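Local coordinates for putative oxidoreductase (PDB 3C1A), which probably catalyses an NAD(P)-dependent oxidation or reduction, using a Rossmann-fold domain to bind the dinucleotide, at residues 24-29 with 35-40; 70-75 with 285-290; 178-183 with 211-216. All coordinates share one frame; numbering follows the deposited sequence. Where two conformers were deposited one is given.

Interaction 1: residues 24-29 with 35-40; sequences NYIRTI and AALVRL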
ATOM      1  N   ASN A  24      -4.442  -2.855  12.384  0.50 31.85           N
ATOM      2  CA  ASN A  24      -3.318  -2.753  13.326  0.50 28.95           C
ATOM      3  C   ASN A  24      -2.805  -1.319  13.561  0.50 26.07           C
ATOM      4  O   ASN A  24      -1.763  -1.121  14.176  0.50 23.20           O
ATOM      5  CB  ASN A  24      -2.145  -3.580  12.798  0.50 29.35           C
ATOM      6  CG  ASN A  24      -2.466  -5.050  12.695  0.50 29.54           C
ATOM      7  OD1 ASN A  24      -2.158  -5.692  11.694  0.50 31.44           O
ATOM      8  ND2 ASN A  24      -3.075  -5.598  13.739  0.50 28.91           N
ATOM      9  N   TYR A  25      -3.533  -0.327  13.065  1.00 23.61           N
ATOM     10  CA  TYR A  25      -3.174   1.096  13.276  1.00 21.38           C
ATOM     11  C   TYR A  25      -3.120   1.484  14.749  1.00 19.20           C
ATOM     12  O   TYR A  25      -2.172   2.124  15.201  1.00 18.04           O
ATOM     13  CB  TYR A  25      -4.111   2.034  12.497  1.00 24.21           C
ATOM     14  CG  TYR A  25      -3.781   2.123  11.026  1.00 26.52           C
ATOM     15  CD1 TYR A  25      -2.653   2.819  10.578  1.00 30.80           C
ATOM     16  CD2 TYR A  25      -4.588   1.525  10.083  1.00 25.72           C
ATOM     17  CE1 TYR A  25      -2.345   2.889   9.207  1.00 29.73           C
ATOM     18  CE2 TYR A  25      -4.305   1.605   8.723  1.00 29.86           C
ATOM     19  CZ  TYR A  25      -3.191   2.272   8.291  1.00 29.96           C
ATOM     20  OH  TYR A  25      -2.932   2.326   6.931  1.00 36.70           O
ATOM     21  N   ILE A  26      -4.116   1.081  15.530  1.00 17.64           N
ATOM     22  CA  ILE A  26      -4.192   1.568  16.896  1.00 17.41           C
ATOM     23  C   ILE A  26      -2.986   1.117  17.678  1.00 15.02           C
ATOM     24  O   ILE A  26      -2.446   1.884  18.460  1.00 19.39           O
ATOM     25  CB  ILE A  26      -5.492   1.123  17.630  1.00 18.56           C
ATOM     26  CG1 ILE A  26      -6.726   1.801  17.025  1.00 16.78           C
ATOM     27  CG2 ILE A  26      -5.423   1.485  19.085  1.00 17.60           C
ATOM     28  CD1 ILE A  26      -8.022   1.344  17.658  1.00 20.00           C
ATOM     29  N   ARG A  27      -2.556  -0.123  17.492  1.00 18.25           N
ATOM     30  CA  ARG A  27      -1.374  -0.619  18.269  1.00 19.25           C
ATOM     31  C   ARG A  27      -0.079  -0.005  17.769  1.00 18.74           C
ATOM     32  O   ARG A  27       0.837   0.245  18.550  1.00 17.91           O
ATOM     33  CB  ARG A  27      -1.239  -2.141  18.243  1.00 20.52           C
ATOM     34  CG  ARG A  27      -1.063  -2.747  16.876  1.00 22.24           C
ATOM     35  CD  ARG A  27      -0.967  -4.264  16.967  1.00 23.81           C
ATOM     36  NE  ARG A  27      -0.058  -4.789  15.958  1.00 21.38           N
ATOM     37  N   THR A  28      -0.004   0.233  16.467  1.00 18.11           N
ATOM     38  CA  THR A  28       1.171   0.875  15.875  1.00 17.99           C
ATOM     39  C   THR A  28       1.310   2.288  16.423  1.00 18.67           C
ATOM     40  O   THR A  28       2.394   2.691  16.867  1.00 20.75           O
ATOM     41  CB  THR A  28       1.066   0.944  14.333  1.00 19.26           C
ATOM     42  OG1 THR A  28       0.923  -0.377  13.776  1.00 16.84           O
ATOM     43  CG2 THR A  28       2.288   1.611  13.764  1.00 15.02           C
ATOM     44  N   ILE A  29       0.223   3.062  16.423  1.00 16.59           N
ATOM     45  CA  ILE A  29       0.310   4.425  16.946  1.00 16.29           C
ATOM     46  C   ILE A  29       0.671   4.386  18.428  1.00 17.69           C
ATOM     47  O   ILE A  29       1.450   5.216  18.903  1.00 16.90           O
ATOM     48  CB  ILE A  29      -0.972   5.234  16.811  1.00 16.72           C
ATOM     49  CG1 ILE A  29      -1.393   5.398  15.336  1.00 16.32           C
ATOM     50  CG2 ILE A  29      -0.781   6.612  17.477  1.00 20.12           C
ATOM     51  CD1 ILE A  29      -2.792   5.887  15.192  1.00 23.53           C
ATOM     52  N   ALA A  35       4.067  10.142  18.550  1.00 19.16           N
ATOM     53  CA  ALA A  35       2.688  10.339  18.142  1.00 18.99           C
ATOM     54  C   ALA A  35       1.741   9.885  19.250  1.00 19.88           C
ATOM     55  O   ALA A  35       2.124   9.084  20.128  1.00 21.74           O
ATOM     56  CB  ALA A  35       2.420   9.599  16.856  1.00 17.07           C
ATOM     57  N   ALA A  36       0.515  10.405  19.195  1.00 19.12           N
ATOM     58  CA  ALA A  36      -0.564  10.089  20.129  1.00 17.50           C
ATOM     59  C   ALA A  36      -1.888   9.949  19.356  1.00 17.01           C
ATOM     60  O   ALA A  36      -2.151  10.740  18.453  1.00 18.47           O
ATOM     61  CB  ALA A  36      -0.687  11.196  21.158  1.00 19.33           C
ATOM     62  N   LEU A  37      -2.697   8.944  19.690  1.00 15.99           N
ATOM     63  CA  LEU A  37      -4.060   8.828  19.143  1.00 15.64           C
ATOM     64  C   LEU A  37      -4.982   9.647  20.040  1.00 14.42           C
ATOM     65  O   LEU A  37      -5.301   9.242  21.141  1.00 14.40           O
ATOM     66  CB  LEU A  37      -4.522   7.355  19.050  1.00 14.14           C
ATOM     67  CG  LEU A  37      -5.866   7.064  18.386  1.00 15.36           C
ATOM     68  CD1 LEU A  37      -5.756   7.383  16.916  1.00 15.45           C
ATOM     69  CD2 LEU A  37      -6.313   5.612  18.630  1.00 17.36           C
ATOM     70  N   VAL A  38      -5.396  10.811  19.557  1.00 13.71           N
ATOM     71  CA  VAL A  38      -6.206  11.731  20.338  1.00 11.43           C
ATOM     72  C   VAL A  38      -7.731  11.652  20.085  1.00 12.99           C
ATOM     73  O   VAL A  38      -8.519  12.062  20.945  1.00 13.10           O
ATOM     74  CB  VAL A  38      -5.694  13.181  20.189  1.00 12.83           C
ATOM     75  CG1 VAL A  38      -4.230  13.266  20.481  1.00 10.77           C
ATOM     76  CG2 VAL A  38      -6.013  13.766  18.790  1.00 13.12           C
ATOM     77  N   ARG A  39      -8.156  11.197  18.902  1.00 11.34           N
ATOM     78  CA  ARG A  39      -9.557  10.831  18.673  1.00 11.92           C
ATOM     79  C   ARG A  39      -9.606   9.566  17.843  1.00 11.02           C
ATOM     80  O   ARG A  39      -8.685   9.281  17.065  1.00 10.74           O
ATOM     81  CB  ARG A  39     -10.388  11.931  17.945  1.00 10.56           C
ATOM     82  CG  ARG A  39     -10.332  13.299  18.559  1.00 13.66           C
ATOM     83  CD  ARG A  39     -11.601  14.133  18.331  1.00 12.08           C
ATOM     84  NE  ARG A  39     -11.429  15.463  18.905  1.00  7.79           N
ATOM     85  CZ  ARG A  39     -12.399  16.315  19.241  1.00  6.09           C
ATOM     86  NH1 ARG A  39     -13.662  16.033  19.010  1.00 13.10           N
ATOM     87  NH2 ARG A  39     -12.068  17.507  19.729  1.00 10.55           N
ATOM     88  N   LEU A  40     -10.706   8.840  17.989  1.00 13.37           N
ATOM     89  CA  LEU A  40     -10.984   7.615  17.223  1.00 11.72           C
ATOM     90  C   LEU A  40     -12.441   7.572  16.845  1.00 13.39           C
ATOM     91  O   LEU A  40     -13.302   7.634  17.729  1.00 13.38           O
ATOM     92  CB  LEU A  40     -10.672   6.392  18.096  1.00 13.52           C
ATOM     93  CG  LEU A  40     -10.996   5.012  17.531  1.00 13.46           C
ATOM     94  CD1 LEU A  40     -10.141   4.740  16.274  1.00 10.93           C
ATOM     95  CD2 LEU A  40     -10.807   3.949  18.640  1.00 15.30           C
TER

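Interaction 2: residues 70-75 with 285-290; sequences VEAVII and RLFAGA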
ATOM      1  N   VAL A  70      -6.486  17.943  16.574  1.00 13.28           N
ATOM      2  CA  VAL A  70      -6.025  16.875  15.683  1.00 13.61           C
ATOM      3  C   VAL A  70      -5.116  17.504  14.653  1.00 13.64           C
ATOM      4  O   VAL A  70      -5.514  18.440  13.977  1.00 16.11           O
ATOM      5  CB  VAL A  70      -7.209  16.156  14.988  1.00 12.40           C
ATOM      6  CG1 VAL A  70      -6.716  15.272  13.871  1.00 12.62           C
ATOM      7  CG2 VAL A  70      -8.016  15.347  16.008  1.00 10.57           C
ATOM      8  N   GLU A  71      -3.902  16.989  14.525  1.00 14.31           N
ATOM      9  CA  GLU A  71      -2.956  17.502  13.525  1.00 14.20           C
ATOM     10  C   GLU A  71      -3.050  16.779  12.166  1.00 13.46           C
ATOM     11  O   GLU A  71      -2.746  17.369  11.127  1.00 10.92           O
ATOM     12  CB  GLU A  71      -1.543  17.412  14.064  1.00 15.99           C
ATOM     13  CG  GLU A  71      -1.321  18.364  15.222  1.00 16.14           C
ATOM     14  CD  GLU A  71       0.089  18.362  15.722  1.00 21.33           C
ATOM     15  OE1 GLU A  71       0.905  19.151  15.206  1.00 20.30           O
ATOM     16  OE2 GLU A  71       0.363  17.601  16.667  1.00 14.42           O
ATOM     17  N   ALA A  72      -3.449  15.506  12.198  1.00 11.36           N
ATOM     18  CA  ALA A  72      -3.408  14.616  11.040  1.00 10.91           C
ATOM     19  C   ALA A  72      -4.406  13.480  11.220  1.00 11.89           C
ATOM     20  O   ALA A  72      -4.696  13.086  12.337  1.00 10.63           O
ATOM     21  CB  ALA A  72      -1.968  14.046  10.852  1.00 11.71           C
ATOM     22  N   VAL A  73      -4.945  12.988  10.103  0.50  9.57           N
ATOM     23  CA  VAL A  73      -5.984  11.948  10.096  0.50 10.01           C
ATOM     24  C   VAL A  73      -5.501  10.713   9.318  0.50 11.45           C
ATOM     25  O   VAL A  73      -5.018  10.850   8.189  0.50 10.13           O
ATOM     26  CB  VAL A  73      -7.302  12.457   9.438  0.50 12.66           C
ATOM     27  CG1 VAL A  73      -8.396  11.407   9.549  0.50  7.97           C
ATOM     28  CG2 VAL A  73      -7.763  13.796  10.068  0.50 12.82           C
ATOM     29  N   ILE A  74      -5.626   9.527   9.923  1.00 10.54           N
ATOM     30  CA  ILE A  74      -5.436   8.280   9.226  1.00 11.85           C
ATOM     31  C   ILE A  74      -6.828   7.748   8.777  1.00  7.75           C
ATOM     32  O   ILE A  74      -7.742   7.538   9.609  1.00 10.02           O
ATOM     33  CB  ILE A  74      -4.736   7.253  10.140  1.00 11.54           C
ATOM     34  CG1 ILE A  74      -3.413   7.829  10.684  1.00 13.81           C
ATOM     35  CG2 ILE A  74      -4.528   5.908   9.432  1.00 12.71           C
ATOM     36  CD1 ILE A  74      -2.560   6.802  11.480  1.00 15.96           C
ATOM     37  N   ILE A  75      -7.007   7.573   7.475  1.00 11.61           N
ATOM     38  CA  ILE A  75      -8.263   7.127   6.926  1.00 10.41           C
ATOM     39  C   ILE A  75      -8.119   5.621   6.543  1.00 15.70           C
ATOM     40  O   ILE A  75      -7.509   5.267   5.528  1.00 14.54           O
ATOM     41  CB  ILE A  75      -8.704   8.065   5.719  1.00 13.47           C
ATOM     42  CG1 ILE A  75      -8.906   9.505   6.223  1.00 15.21           C
ATOM     43  CG2 ILE A  75      -9.955   7.582   5.090  1.00 11.55           C
ATOM     44  CD1 ILE A  75      -8.894  10.564   5.115  1.00 13.05           C
ATOM     45  N   ARG A 285       5.377   5.993  11.655  1.00 12.56           N
ATOM     46  CA  ARG A 285       6.469   6.799  12.236  1.00 13.62           C
ATOM     47  C   ARG A 285       6.900   7.933  11.312  1.00 11.56           C
ATOM     48  O   ARG A 285       6.932   9.089  11.719  1.00 10.07           O
ATOM     49  CB  ARG A 285       7.669   5.918  12.586  1.00 14.86           C
ATOM     50  CG  ARG A 285       8.799   6.669  13.306  1.00 16.58           C
ATOM     51  CD  ARG A 285      10.004   5.800  13.585  1.00 20.45           C
ATOM     52  NE  ARG A 285      10.470   5.122  12.388  1.00 18.15           N
ATOM     53  CZ  ARG A 285      11.282   5.654  11.492  1.00 17.00           C
ATOM     54  NH1 ARG A 285      11.755   6.882  11.666  1.00 21.01           N
ATOM     55  NH2 ARG A 285      11.631   4.946  10.434  1.00 20.65           N
ATOM     56  N   LEU A 286       7.222   7.604  10.068  1.00 10.81           N
ATOM     57  CA  LEU A 286       7.576   8.606   9.075  1.00 12.61           C
ATOM     58  C   LEU A 286       6.478   9.630   8.833  1.00 13.13           C
ATOM     59  O   LEU A 286       6.741  10.842   8.794  1.00 12.03           O
ATOM     60  CB  LEU A 286       7.955   7.949   7.759  1.00 13.50           C
ATOM     61  CG  LEU A 286       9.285   7.185   7.818  1.00 13.31           C
ATOM     62  CD1 LEU A 286       9.483   6.483   6.445  1.00 12.22           C
ATOM     63  CD2 LEU A 286      10.444   8.100   8.219  1.00 12.00           C
ATOM     64  N   PHE A 287       5.251   9.161   8.660  1.00 15.92           N
ATOM     65  CA  PHE A 287       4.114  10.049   8.399  1.00 13.08           C
ATOM     66  C   PHE A 287       3.982  11.020   9.564  1.00 11.47           C
ATOM     67  O   PHE A 287       3.990  12.206   9.349  1.00 12.47           O
ATOM     68  CB  PHE A 287       2.809   9.269   8.194  1.00 11.23           C
ATOM     69  CG  PHE A 287       1.595  10.121   8.156  1.00 17.03           C
ATOM     70  CD1 PHE A 287       1.283  10.876   7.018  1.00 12.42           C
ATOM     71  CD2 PHE A 287       0.729  10.175   9.245  1.00 14.92           C
ATOM     72  CE1 PHE A 287       0.155  11.709   6.994  1.00 18.04           C
ATOM     73  CE2 PHE A 287      -0.453  10.997   9.200  1.00  9.24           C
ATOM     74  CZ  PHE A 287      -0.720  11.759   8.122  1.00 12.04           C
ATOM     75  N   ALA A 288       3.931  10.518  10.787  1.00 12.58           N
ATOM     76  CA  ALA A 288       3.757  11.415  11.948  1.00 12.85           C
ATOM     77  C   ALA A 288       4.898  12.420  11.982  1.00 13.09           C
ATOM     78  O   ALA A 288       4.698  13.607  12.278  1.00 14.68           O
ATOM     79  CB  ALA A 288       3.639  10.641  13.250  1.00 13.05           C
ATOM     80  N   GLY A 289       6.089  11.958  11.594  1.00 14.71           N
ATOM     81  CA  GLY A 289       7.277  12.809  11.544  1.00 13.63           C
ATOM     82  C   GLY A 289       7.292  13.896  10.492  1.00 15.99           C
ATOM     83  O   GLY A 289       8.035  14.870  10.618  1.00 21.34           O
ATOM     84  N   ALA A 290       6.478  13.749   9.461  1.00 14.81           N
ATOM     85  CA  ALA A 290       6.416  14.723   8.410  1.00 10.39           C
ATOM     86  C   ALA A 290       5.279  15.737   8.603  1.00 12.87           C
ATOM     87  O   ALA A 290       5.199  16.734   7.882  1.00 16.59           O
ATOM     88  CB  ALA A 290       6.341  14.016   7.099  1.00 11.59           C
TER

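Interaction 3: residues 178-183 with 211-216; sequences SMVLDL and LTLAFS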
ATOM      1  N   SER A 178       1.847  -0.390  -6.955  1.00 12.25           N
ATOM      2  CA  SER A 178       2.648   0.656  -6.304  1.00 11.97           C
ATOM      3  C   SER A 178       4.141   0.334  -6.353  1.00 12.12           C
ATOM      4  O   SER A 178       4.976   1.221  -6.579  1.00  9.34           O
ATOM      5  CB  SER A 178       2.205   0.877  -4.841  1.00 11.95           C
ATOM      6  OG  SER A 178       2.308  -0.288  -4.053  1.00 14.34           O
HETATM    7  N   MSE A 179       4.461  -0.935  -6.142  0.50 10.77           N
HETATM    8  CA  MSE A 179       5.841  -1.402  -6.126  0.50 10.05           C
HETATM    9  C   MSE A 179       6.458  -1.290  -7.533  0.50  8.50           C
HETATM   10  O   MSE A 179       7.549  -0.724  -7.701  0.50  9.22           O
HETATM   11  CB  MSE A 179       5.877  -2.827  -5.579  0.50  8.97           C
HETATM   12  CG  MSE A 179       7.235  -3.457  -5.531  0.50 13.30           C
HETATM   13 SE   MSE A 179       7.731  -4.343  -7.196  0.37  2.00          SE
HETATM   14  CE  MSE A 179       6.555  -5.818  -7.092  0.50  2.00           C
ATOM     15  N   VAL A 180       5.730  -1.750  -8.548  1.00 10.98           N
ATOM     16  CA  VAL A 180       6.210  -1.685  -9.929  1.00  9.57           C
ATOM     17  C   VAL A 180       6.424  -0.239 -10.424  1.00 11.37           C
ATOM     18  O   VAL A 180       7.505   0.095 -10.906  1.00 11.78           O
ATOM     19  CB  VAL A 180       5.320  -2.499 -10.863  1.00 11.84           C
ATOM     20  CG1 VAL A 180       5.811  -2.401 -12.283  1.00 12.89           C
ATOM     21  CG2 VAL A 180       5.333  -4.006 -10.457  1.00 10.76           C
ATOM     22  N   LEU A 181       5.431   0.624 -10.245  1.00 10.62           N
ATOM     23  CA  LEU A 181       5.577   2.056 -10.551  1.00 10.80           C
ATOM     24  C   LEU A 181       6.693   2.747  -9.763  1.00 11.08           C
ATOM     25  O   LEU A 181       7.423   3.584 -10.325  1.00 14.87           O
ATOM     26  CB  LEU A 181       4.268   2.806 -10.373  1.00 11.80           C
ATOM     27  CG  LEU A 181       2.998   2.371 -11.125  1.00 16.51           C
ATOM     28  CD1 LEU A 181       1.795   3.323 -10.850  1.00 14.36           C
ATOM     29  CD2 LEU A 181       3.206   2.247 -12.618  1.00 18.66           C
ATOM     30  N   ASP A 182       6.854   2.401  -8.499  1.00 12.33           N
ATOM     31  CA  ASP A 182       7.957   2.936  -7.685  1.00 11.99           C
ATOM     32  C   ASP A 182       9.339   2.510  -8.213  1.00 12.08           C
ATOM     33  O   ASP A 182      10.245   3.344  -8.366  1.00 11.71           O
ATOM     34  CB  ASP A 182       7.828   2.550  -6.227  1.00 10.97           C
ATOM     35  CG  ASP A 182       8.896   3.196  -5.381  1.00 15.65           C
ATOM     36  OD1 ASP A 182       8.978   4.451  -5.371  1.00 13.89           O
ATOM     37  OD2 ASP A 182       9.647   2.443  -4.731  1.00 20.00           O
ATOM     38  N   LEU A 183       9.473   1.235  -8.549  1.00 14.77           N
ATOM     39  CA  LEU A 183      10.672   0.700  -9.225  1.00 15.40           C
ATOM     40  C   LEU A 183      10.977   1.351 -10.553  1.00 14.58           C
ATOM     41  O   LEU A 183      12.128   1.701 -10.807  1.00 17.00           O
ATOM     42  CB  LEU A 183      10.520  -0.809  -9.455  1.00 14.56           C
ATOM     43  CG  LEU A 183      11.656  -1.611 -10.127  1.00 14.79           C
ATOM     44  CD1 LEU A 183      12.928  -1.479  -9.301  1.00 15.44           C
ATOM     45  CD2 LEU A 183      11.320  -3.114 -10.363  1.00 10.76           C
ATOM     46  N   LEU A 211      -1.615  -9.467 -14.103  1.00 14.21           N
ATOM     47  CA  LEU A 211      -1.522  -8.137 -14.703  1.00 12.80           C
ATOM     48  C   LEU A 211      -0.192  -7.983 -15.420  1.00 15.04           C
ATOM     49  O   LEU A 211       0.846  -8.254 -14.842  1.00 14.35           O
ATOM     50  CB  LEU A 211      -1.664  -7.015 -13.664  1.00 13.49           C
ATOM     51  CG  LEU A 211      -2.871  -7.087 -12.733  1.00 17.65           C
ATOM     52  CD1 LEU A 211      -2.949  -5.814 -11.953  1.00 18.88           C
ATOM     53  CD2 LEU A 211      -4.167  -7.354 -13.496  1.00 19.15           C
ATOM     54  N   THR A 212      -0.239  -7.555 -16.678  1.00 12.11           N
ATOM     55  CA  THR A 212       0.977  -7.234 -17.427  1.00 16.20           C
ATOM     56  C   THR A 212       1.046  -5.744 -17.698  1.00 15.92           C
ATOM     57  O   THR A 212       0.135  -5.179 -18.300  1.00 18.21           O
ATOM     58  CB  THR A 212       1.084  -7.990 -18.769  1.00 14.84           C
ATOM     59  OG1 THR A 212       0.808  -9.379 -18.570  1.00 16.99           O
ATOM     60  CG2 THR A 212       2.512  -7.843 -19.345  1.00 17.85           C
ATOM     61  N   LEU A 213       2.146  -5.142 -17.253  1.00 15.34           N
ATOM     62  CA  LEU A 213       2.442  -3.715 -17.403  1.00 15.35           C
ATOM     63  C   LEU A 213       3.716  -3.616 -18.210  1.00 14.54           C
ATOM     64  O   LEU A 213       4.737  -4.160 -17.800  1.00 12.81           O
ATOM     65  CB  LEU A 213       2.681  -3.069 -16.027  1.00 15.58           C
ATOM     66  CG  LEU A 213       1.482  -2.782 -15.097  1.00 23.53           C
ATOM     67  CD1 LEU A 213       0.622  -4.000 -14.874  1.00 25.31           C
ATOM     68  CD2 LEU A 213       1.946  -2.200 -13.752  1.00 18.83           C
ATOM     69  N   ALA A 214       3.651  -2.968 -19.378  1.00 13.25           N
ATOM     70  CA  ALA A 214       4.815  -2.839 -20.263  1.00 14.18           C
ATOM     71  C   ALA A 214       5.485  -1.476 -20.147  1.00 12.76           C
ATOM     72  O   ALA A 214       4.838  -0.419 -20.152  1.00 14.79           O
ATOM     73  CB  ALA A 214       4.416  -3.135 -21.740  1.00 15.54           C
ATOM     74  N   PHE A 215       6.803  -1.512 -20.031  1.00 15.39           N
ATOM     75  CA  PHE A 215       7.627  -0.317 -19.921  1.00 16.03           C
ATOM     76  C   PHE A 215       8.690  -0.416 -20.997  1.00 16.74           C
ATOM     77  O   PHE A 215       9.765  -0.941 -20.777  1.00 15.46           O
ATOM     78  CB  PHE A 215       8.299  -0.265 -18.577  1.00 15.09           C
ATOM     79  CG  PHE A 215       7.349  -0.211 -17.434  1.00 16.05           C
ATOM     80  CD1 PHE A 215       6.857  -1.377 -16.865  1.00 16.11           C
ATOM     81  CD2 PHE A 215       6.995   1.013 -16.883  1.00 16.05           C
ATOM     82  CE1 PHE A 215       5.982  -1.337 -15.803  1.00 11.73           C
ATOM     83  CE2 PHE A 215       6.134   1.067 -15.801  1.00 16.87           C
ATOM     84  CZ  PHE A 215       5.622  -0.121 -15.260  1.00  8.93           C
ATOM     85  N   SER A 216       8.340   0.106 -22.156  1.00 17.87           N
ATOM     86  CA  SER A 216       9.060  -0.103 -23.402  1.00 22.30           C
ATOM     87  C   SER A 216       9.326  -1.590 -23.588  1.00 24.65           C
ATOM     88  O   SER A 216       8.364  -2.350 -23.812  1.00 27.34           O
ATOM     89  CB  SER A 216      10.298   0.775 -23.449  1.00 23.54           C
ATOM     90  OG  SER A 216       9.886   2.131 -23.465  1.00 33.48           O
TER

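Interaction 1: residues 24-29 with 35-40
Ile29 turns CG1 away from its own carbonyl carbon (chi1 -61°) and then runs on extended, which sends CD1 out to meet Leu37, whose CG lies anti to the backbone N (chi1 -175°), which carries Leu37 CD1 to the helix. This pairing sits in the first beta-alpha-beta unit of the NAD-binding Rossmann fold, where helix 25-31 links strand 11-17 to its parallel neighbour 35-42 and lies against the sheet. The helix and strand segments run at 132° to each other, with their axes 8.6 Å apart at closest approach. The two side chains meet at about a right angle, Ile29 CD1 lying 3.7 Å from Leu37 CD1. The other branch of Ile29 also makes contact: CG2 rests over the strand backbone, 3.7 Å from Leu37 N, and lies 4.4 Å from Ala35 CB. A beta-branched residue suits this place because its two arms can serve the strand backbone and a neighbouring leucine at once, while the small Ala35 fits where the chain returns from the helix and the backbones come closest.

One turn earlier, Ile26 CG1 lies 4.2 Å from Leu37 CD2, so the two methyls of Leu37 are divided between the two isoleucines. Leu15 of the central strand 11-17 touches Ile26, Leu37 and Leu40 and continues the apolar layer, and Ile74 of strand 72-76 packs on Ile29. At the N-cap of the helix, away from the strand, Asn24 O accepts from both Thr28 N and Thr28 OG1, which approach from opposite faces of its carbonyl plane. At the far end of the contact, the side chains of Ile26 and Leu40 cross at about a right angle, Ile26 CD1 lying 3.9 Å from Leu40 CD2.

Interaction 2: residues 70-75 with 285-290
Strand 72-75 and the last turns of helix 279-290 approach most closely at Ala72 and Ala288, whose CA atoms are 7.9 Å apart, a gap bridged mainly by the ring of Phe287. The strand is a central one of the parallel Rossmann sheet, between 11-17 and 95-99, and the helix packs on this sheet although it comes some 210 residues later in the chain. Phe287 carries CG anti to its backbone N (chi1 170°), a torsion that extends the ring from the helix toward the strand. The far end of the ring then meets the methyl of Ala72, and the approach is oblique to the ring plane. A phenyl group is long enough to span the distance, and alanine is small enough for the ring to come close to the strand.

The same ring touches Leu97 of strand 95-99 and Met122, so it lies across more than one strand. At the margin, Glu71 forms a salt bridge with Arg292, just beyond the helix segment, and its OE2 also accepts a hydrogen bond from Arg12 N. Within the apolar contact, Ala72 CB is 3.8 Å from Phe287 CZ and equally far from CE2.

Interaction 3: residues 178-183 with 211-216
In the GFO/IDH/MocA C-terminal domain, a large mixed beta-sheet carries helices on one of its faces, and this contact sets helix 168-184 against strand 204-215 of that sheet. The helix and strand segments run almost parallel, at 10°, with their axes 11.0 Å apart, a gap that side chains from both must fill. Val180 and Phe215 do most of this. The valine has CG1 anti to its backbone N (chi1 179°), and this methyl points to the strand, where it meets the ring of Phe215 obliquely, 3.7 Å from CE1 and 3.8 Å from CZ. Two residues earlier on the same side of the strand, Leu213 brings CD2 to within 4.1 Å of the same Val180 CG1. Leu181 comes in differently: its CD2 lies at the edge of the Phe215 ring, near the ring plane, and 4.3 Å from CZ.

A compact valine suits the point where the helix faces the strand most directly, and a phenyl ring can serve two helix residues from one strand position. Around them, Val180 also packs on Ala220 and Ile222 of strand 218-225, and Leu181 on Leu303 and Arg306 of helix 301-314. Since carbon alone meets carbon between the two segments, the contact depends on shape and burial rather than on directed bonds.

In the fold
All three contacts are buried and apolar, each setting a helix against a sheet, but they serve two domains. Interactions 1 and 2 share the parallel Rossmann sheet, with centres about 10 Å apart, and they touch: Ile74 packs on Tyr25, and Ala35 on Ala288. Interaction 1 is local, joining neighbours in sequence through branched aliphatic chains, whereas interaction 2 brings a helix from late in the chain onto the same sheet through one aromatic ring. Interaction 3 lies on the other side of the chain's centre, about 33 Å from interaction 1 between centres, on the mixed sheet. It mixes both chemistries, with two aliphatic side chains meeting one phenylalanine ring.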